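Local coordinates for homoserine kinase (PDB 3HUL), which probably catalyses the ATP-dependent phosphorylation of L-homoserine to O-phospho-L-homoserine in the threonine biosynthesis pathway, at residues 19-31 with 274-286. Numbering follows the deposited sequence.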
loop_
_atom_site.group_PDB
_atom_site.type_symbol
_atom_site.label_atom_id
_atom_site.label_comp_id
_atom_site.label_asym_id
_atom_site.label_seq_id
_atom_site.Cartn_x
_atom_site.Cartn_y
_atom_site.Cartn_z
ATOM N N ASP A 19 -6.644 -9.237 -20.580
ATOM C CA ASP A 19 -5.240 -9.622 -20.779
ATOM C C ASP A 19 -4.273 -8.930 -19.777
ATOM O O ASP A 19 -3.079 -8.709 -20.074
ATOM C CB ASP A 19 -4.782 -9.380 -22.231
ATOM C CG ASP A 19 -5.281 -10.450 -23.209
ATOM O OD1 ASP A 19 -5.972 -11.419 -22.797
ATOM O OD2 ASP A 19 -4.966 -10.318 -24.415
ATOM N N SER A 20 -4.786 -8.597 -18.594
ATOM C CA SER A 20 -4.008 -7.826 -17.650
ATOM C C SER A 20 -4.087 -8.316 -16.206
ATOM O O SER A 20 -3.051 -8.592 -15.583
ATOM C CB SER A 20 -4.379 -6.350 -17.745
ATOM O OG SER A 20 -3.634 -5.613 -16.792
ATOM N N CYS A 21 -5.302 -8.393 -15.664
ATOM C CA CYS A 21 -5.477 -8.733 -14.260
ATOM C C CYS A 21 -5.928 -10.187 -14.079
ATOM O O CYS A 21 -6.821 -10.686 -14.792
ATOM C CB CYS A 21 -6.495 -7.779 -13.601
ATOM S SG CYS A 21 -6.021 -6.017 -13.692
ATOM N N GLY A 22 -5.331 -10.848 -13.098
ATOM C CA GLY A 22 -5.687 -12.216 -12.802
ATOM C C GLY A 22 -5.294 -12.575 -11.396
ATOM O O GLY A 22 -4.487 -11.879 -10.767
ATOM N N LEU A 23 -5.814 -13.704 -10.934
ATOM C CA LEU A 23 -5.857 -14.018 -9.512
ATOM C C LEU A 23 -5.762 -15.528 -9.361
ATOM O O LEU A 23 -6.519 -16.254 -10.023
ATOM C CB LEU A 23 -7.176 -13.467 -8.905
ATOM C CG LEU A 23 -7.544 -13.634 -7.417
ATOM C CD1 LEU A 23 -6.545 -12.902 -6.509
ATOM C CD2 LEU A 23 -8.925 -13.071 -7.169
ATOM N N ALA A 24 -4.822 -15.989 -8.532
ATOM C CA ALA A 24 -4.625 -17.414 -8.281
ATOM C C ALA A 24 -5.660 -17.894 -7.283
ATOM O O ALA A 24 -6.031 -17.153 -6.382
ATOM C CB ALA A 24 -3.180 -17.721 -7.773
ATOM N N LEU A 25 -6.101 -19.137 -7.449
ATOM C CA LEU A 25 -7.198 -19.720 -6.660
ATOM C C LEU A 25 -6.829 -21.097 -6.084
ATOM O O LEU A 25 -5.924 -21.754 -6.591
ATOM C CB LEU A 25 -8.452 -19.855 -7.531
ATOM C CG LEU A 25 -9.025 -18.572 -8.119
ATOM C CD1 LEU A 25 -10.249 -18.929 -8.955
ATOM C CD2 LEU A 25 -9.395 -17.626 -6.981
ATOM N N THR A 26 -7.532 -21.516 -5.027
ATOM C CA THR A 26 -7.214 -22.760 -4.319
ATOM C C THR A 26 -7.771 -24.013 -5.032
ATOM O O THR A 26 -8.568 -24.751 -4.463
ATOM C CB THR A 26 -7.707 -22.707 -2.837
ATOM O OG1 THR A 26 -9.059 -22.275 -2.818
ATOM C CG2 THR A 26 -6.857 -21.716 -1.979
ATOM N N LEU A 27 -7.393 -24.209 -6.296
ATOM C CA LEU A 27 -7.572 -25.494 -6.978
ATOM C C LEU A 27 -6.223 -25.750 -7.611
ATOM O O LEU A 27 -5.526 -24.787 -7.948
ATOM C CB LEU A 27 -8.660 -25.441 -8.044
ATOM C CG LEU A 27 -10.120 -25.337 -7.614
ATOM C CD1 LEU A 27 -10.975 -25.081 -8.865
ATOM C CD2 LEU A 27 -10.627 -26.596 -6.832
ATOM N N TYR A 28 -5.844 -27.016 -7.731
ATOM C CA TYR A 28 -4.457 -27.367 -8.064
ATOM C C TYR A 28 -4.279 -28.416 -9.133
ATOM O O TYR A 28 -5.087 -29.325 -9.273
ATOM C CB TYR A 28 -3.659 -27.778 -6.821
ATOM C CG TYR A 28 -3.808 -26.792 -5.694
ATOM C CD1 TYR A 28 -3.095 -25.586 -5.699
ATOM C CD2 TYR A 28 -4.692 -27.040 -4.649
ATOM C CE1 TYR A 28 -3.239 -24.680 -4.686
ATOM C CE2 TYR A 28 -4.851 -26.138 -3.631
ATOM C CZ TYR A 28 -4.117 -24.955 -3.656
ATOM O OH TYR A 28 -4.267 -24.047 -2.649
ATOM N N LEU A 29 -3.216 -28.224 -9.896
ATOM C CA LEU A 29 -2.650 -29.219 -10.761
ATOM C C LEU A 29 -1.431 -29.661 -9.997
ATOM O O LEU A 29 -0.562 -28.834 -9.669
ATOM C CB LEU A 29 -2.301 -28.614 -12.127
ATOM C CG LEU A 29 -1.483 -29.346 -13.213
ATOM C CD1 LEU A 29 -1.345 -30.823 -12.994
ATOM C CD2 LEU A 29 -2.044 -29.076 -14.600
ATOM N N THR A 30 -1.413 -30.951 -9.652
ATOM C CA THR A 30 -0.308 -31.570 -8.930
ATOM C C THR A 30 0.376 -32.686 -9.746
ATOM O O THR A 30 -0.262 -33.681 -10.124
ATOM C CB THR A 30 -0.760 -32.154 -7.566
ATOM O OG1 THR A 30 -1.451 -31.144 -6.810
ATOM C CG2 THR A 30 0.457 -32.631 -6.768
ATOM N N LEU A 31 1.671 -32.516 -9.986
ATOM C CA LEU A 31 2.490 -33.548 -10.619
ATOM C C LEU A 31 3.402 -34.234 -9.622
ATOM O O LEU A 31 4.055 -33.571 -8.809
ATOM C CB LEU A 31 3.365 -32.958 -11.724
ATOM C CG LEU A 31 2.676 -32.441 -12.972
ATOM C CD1 LEU A 31 3.689 -31.664 -13.808
ATOM C CD2 LEU A 31 2.049 -33.569 -13.769
ATOM N N ALA A 274 -24.720 -26.756 -12.213
ATOM C CA ALA A 274 -23.295 -26.519 -11.996
ATOM C C ALA A 274 -22.956 -26.863 -10.566
ATOM O O ALA A 274 -23.786 -26.703 -9.683
ATOM C CB ALA A 274 -22.951 -25.048 -12.273
ATOM N N ASP A 275 -21.736 -27.332 -10.336
ATOM C CA ASP A 275 -21.251 -27.511 -8.988
ATOM C C ASP A 275 -20.958 -26.118 -8.415
ATOM O O ASP A 275 -20.434 -25.233 -9.113
ATOM C CB ASP A 275 -20.007 -28.389 -8.993
ATOM C CG ASP A 275 -20.296 -29.819 -9.477
ATOM O OD1 ASP A 275 -21.352 -30.388 -9.094
ATOM O OD2 ASP A 275 -19.462 -30.382 -10.231
ATOM N N VAL A 276 -21.346 -25.915 -7.168
ATOM C CA VAL A 276 -21.064 -24.679 -6.468
ATOM C C VAL A 276 -19.943 -24.937 -5.479
ATOM O O VAL A 276 -20.128 -25.670 -4.496
ATOM C CB VAL A 276 -22.281 -24.158 -5.752
ATOM C CG1 VAL A 276 -21.957 -22.805 -5.128
ATOM C CG2 VAL A 276 -23.462 -24.032 -6.758
ATOM N N LEU A 277 -18.779 -24.348 -5.756
ATOM C CA LEU A 277 -17.566 -24.629 -4.996
ATOM C C LEU A 277 -17.061 -23.389 -4.280
ATOM O O LEU A 277 -17.224 -22.287 -4.763
ATOM C CB LEU A 277 -16.472 -25.184 -5.912
ATOM C CG LEU A 277 -16.264 -26.704 -5.934
ATOM C CD1 LEU A 277 -17.505 -27.481 -6.395
ATOM C CD2 LEU A 277 -15.057 -27.058 -6.827
ATOM N N LEU A 278 -16.458 -23.586 -3.121
ATOM C CA LEU A 278 -15.887 -22.483 -2.364
ATOM C C LEU A 278 -14.380 -22.446 -2.605
ATOM O O LEU A 278 -13.661 -23.429 -2.396
ATOM C CB LEU A 278 -16.229 -22.606 -0.871
ATOM C CG LEU A 278 -15.902 -21.504 0.145
ATOM C CD1 LEU A 278 -16.206 -20.110 -0.358
ATOM C CD2 LEU A 278 -16.686 -21.756 1.431
ATOM N N LEU A 279 -13.909 -21.310 -3.100
ATOM C CA LEU A 279 -12.476 -21.151 -3.360
ATOM C C LEU A 279 -11.931 -19.985 -2.567
ATOM O O LEU A 279 -12.654 -19.052 -2.297
ATOM C CB LEU A 279 -12.248 -20.908 -4.847
ATOM C CG LEU A 279 -13.055 -21.733 -5.846
ATOM C CD1 LEU A 279 -12.813 -21.193 -7.226
ATOM C CD2 LEU A 279 -12.714 -23.233 -5.788
ATOM N N ASP A 280 -10.647 -20.044 -2.217
ATOM C CA ASP A 280 -9.961 -18.913 -1.660
ATOM C C ASP A 280 -8.921 -18.364 -2.645
ATOM O O ASP A 280 -8.548 -19.040 -3.613
ATOM C CB ASP A 280 -9.302 -19.291 -0.328
ATOM C CG ASP A 280 -10.325 -19.510 0.797
ATOM O OD1 ASP A 280 -11.113 -18.597 1.108
ATOM O OD2 ASP A 280 -10.335 -20.600 1.376
ATOM N N VAL A 281 -8.451 -17.141 -2.378
ATOM C CA VAL A 281 -7.256 -16.590 -3.029
ATOM C C VAL A 281 -6.074 -17.445 -2.610
ATOM O O VAL A 281 -5.900 -17.713 -1.430
ATOM C CB VAL A 281 -7.022 -15.092 -2.650
ATOM C CG1 VAL A 281 -5.692 -14.571 -3.175
ATOM C CG2 VAL A 281 -8.211 -14.191 -3.154
ATOM N N GLU A 282 -5.282 -17.903 -3.576
ATOM C CA GLU A 282 -4.066 -18.655 -3.270
ATOM C C GLU A 282 -2.852 -17.708 -3.359
ATOM O O GLU A 282 -2.551 -17.148 -4.420
ATOM C CB GLU A 282 -3.937 -19.894 -4.196
ATOM C CG GLU A 282 -2.589 -20.632 -4.142
ATOM C CD GLU A 282 -2.199 -21.065 -2.728
ATOM O OE1 GLU A 282 -2.865 -21.958 -2.160
ATOM O OE2 GLU A 282 -1.215 -20.518 -2.182
ATOM N N GLY A 283 -2.185 -17.531 -2.227
ATOM C CA GLY A 283 -1.078 -16.607 -2.094
ATOM C C GLY A 283 0.220 -17.070 -2.721
ATOM O O GLY A 283 1.045 -16.239 -3.084
ATOM N N SER A 284 0.406 -18.390 -2.852
ATOM C CA SER A 284 1.669 -18.938 -3.360
ATOM C C SER A 284 1.531 -19.320 -4.816
ATOM O O SER A 284 0.544 -19.924 -5.212
ATOM C CB SER A 284 2.057 -20.193 -2.584
ATOM O OG SER A 284 1.958 -19.975 -1.187
ATOM N N GLY A 285 2.527 -18.992 -5.619
ATOM C CA GLY A 285 2.516 -19.455 -6.979
ATOM C C GLY A 285 3.007 -20.894 -7.055
ATOM O O GLY A 285 3.162 -21.571 -6.036
ATOM N N ALA A 286 3.255 -21.346 -8.279
ATOM C CA ALA A 286 3.734 -22.689 -8.549
ATOM C C ALA A 286 4.909 -23.067 -7.639
ATOM O O ALA A 286 5.851 -22.293 -7.468
ATOM C CB ALA A 286 4.132 -22.792 -10.008
HETATM O O HOH W 1 -10.930 -24.257 -1.946
#
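With chi1 at 49°, Thr-26 holds OG1 between its own backbone N and carbonyl carbon, where it accepts a nearly straight bond from Asp-280 N (2.8 Å). A bridging water joins the same OG1 to Leu-278 O. Glu-282 has CG anti to its backbone N and bends at chi2 (55°), bringing its carboxylate to the edge of the Tyr-28 ring. There Tyr-28 OH donates to Glu-282 OE1 (2.6 Å) from the anti side, while OE2 takes Ser-284 N on its anti lone pair, so each carboxylate oxygen has a donor and the group's rotation is fixed. Arg-6 makes a cation-pi contact with the same ring. Glu-282 N donates to Ala-24 O (3.0 Å) and Thr-26 N to Asp-280 O, flanking the single beta bridge of Leu-25 with Val-281. Leu-279 forks between two leucines, CD1 against Leu-25 CD1 (3.8 Å) and CD2 against Leu-27 CG (3.8 Å). Leu-25 also lies close to Leu-86 of the predicted ATP site. Thr-26, centre of an inverse gamma turn, marks the corner between strands 21-25 and 27-36; here the end of strand 275-280, steeply inclined (111°) to strand 21-25, and the residues following it join the two halves of the GHMP kinase fold.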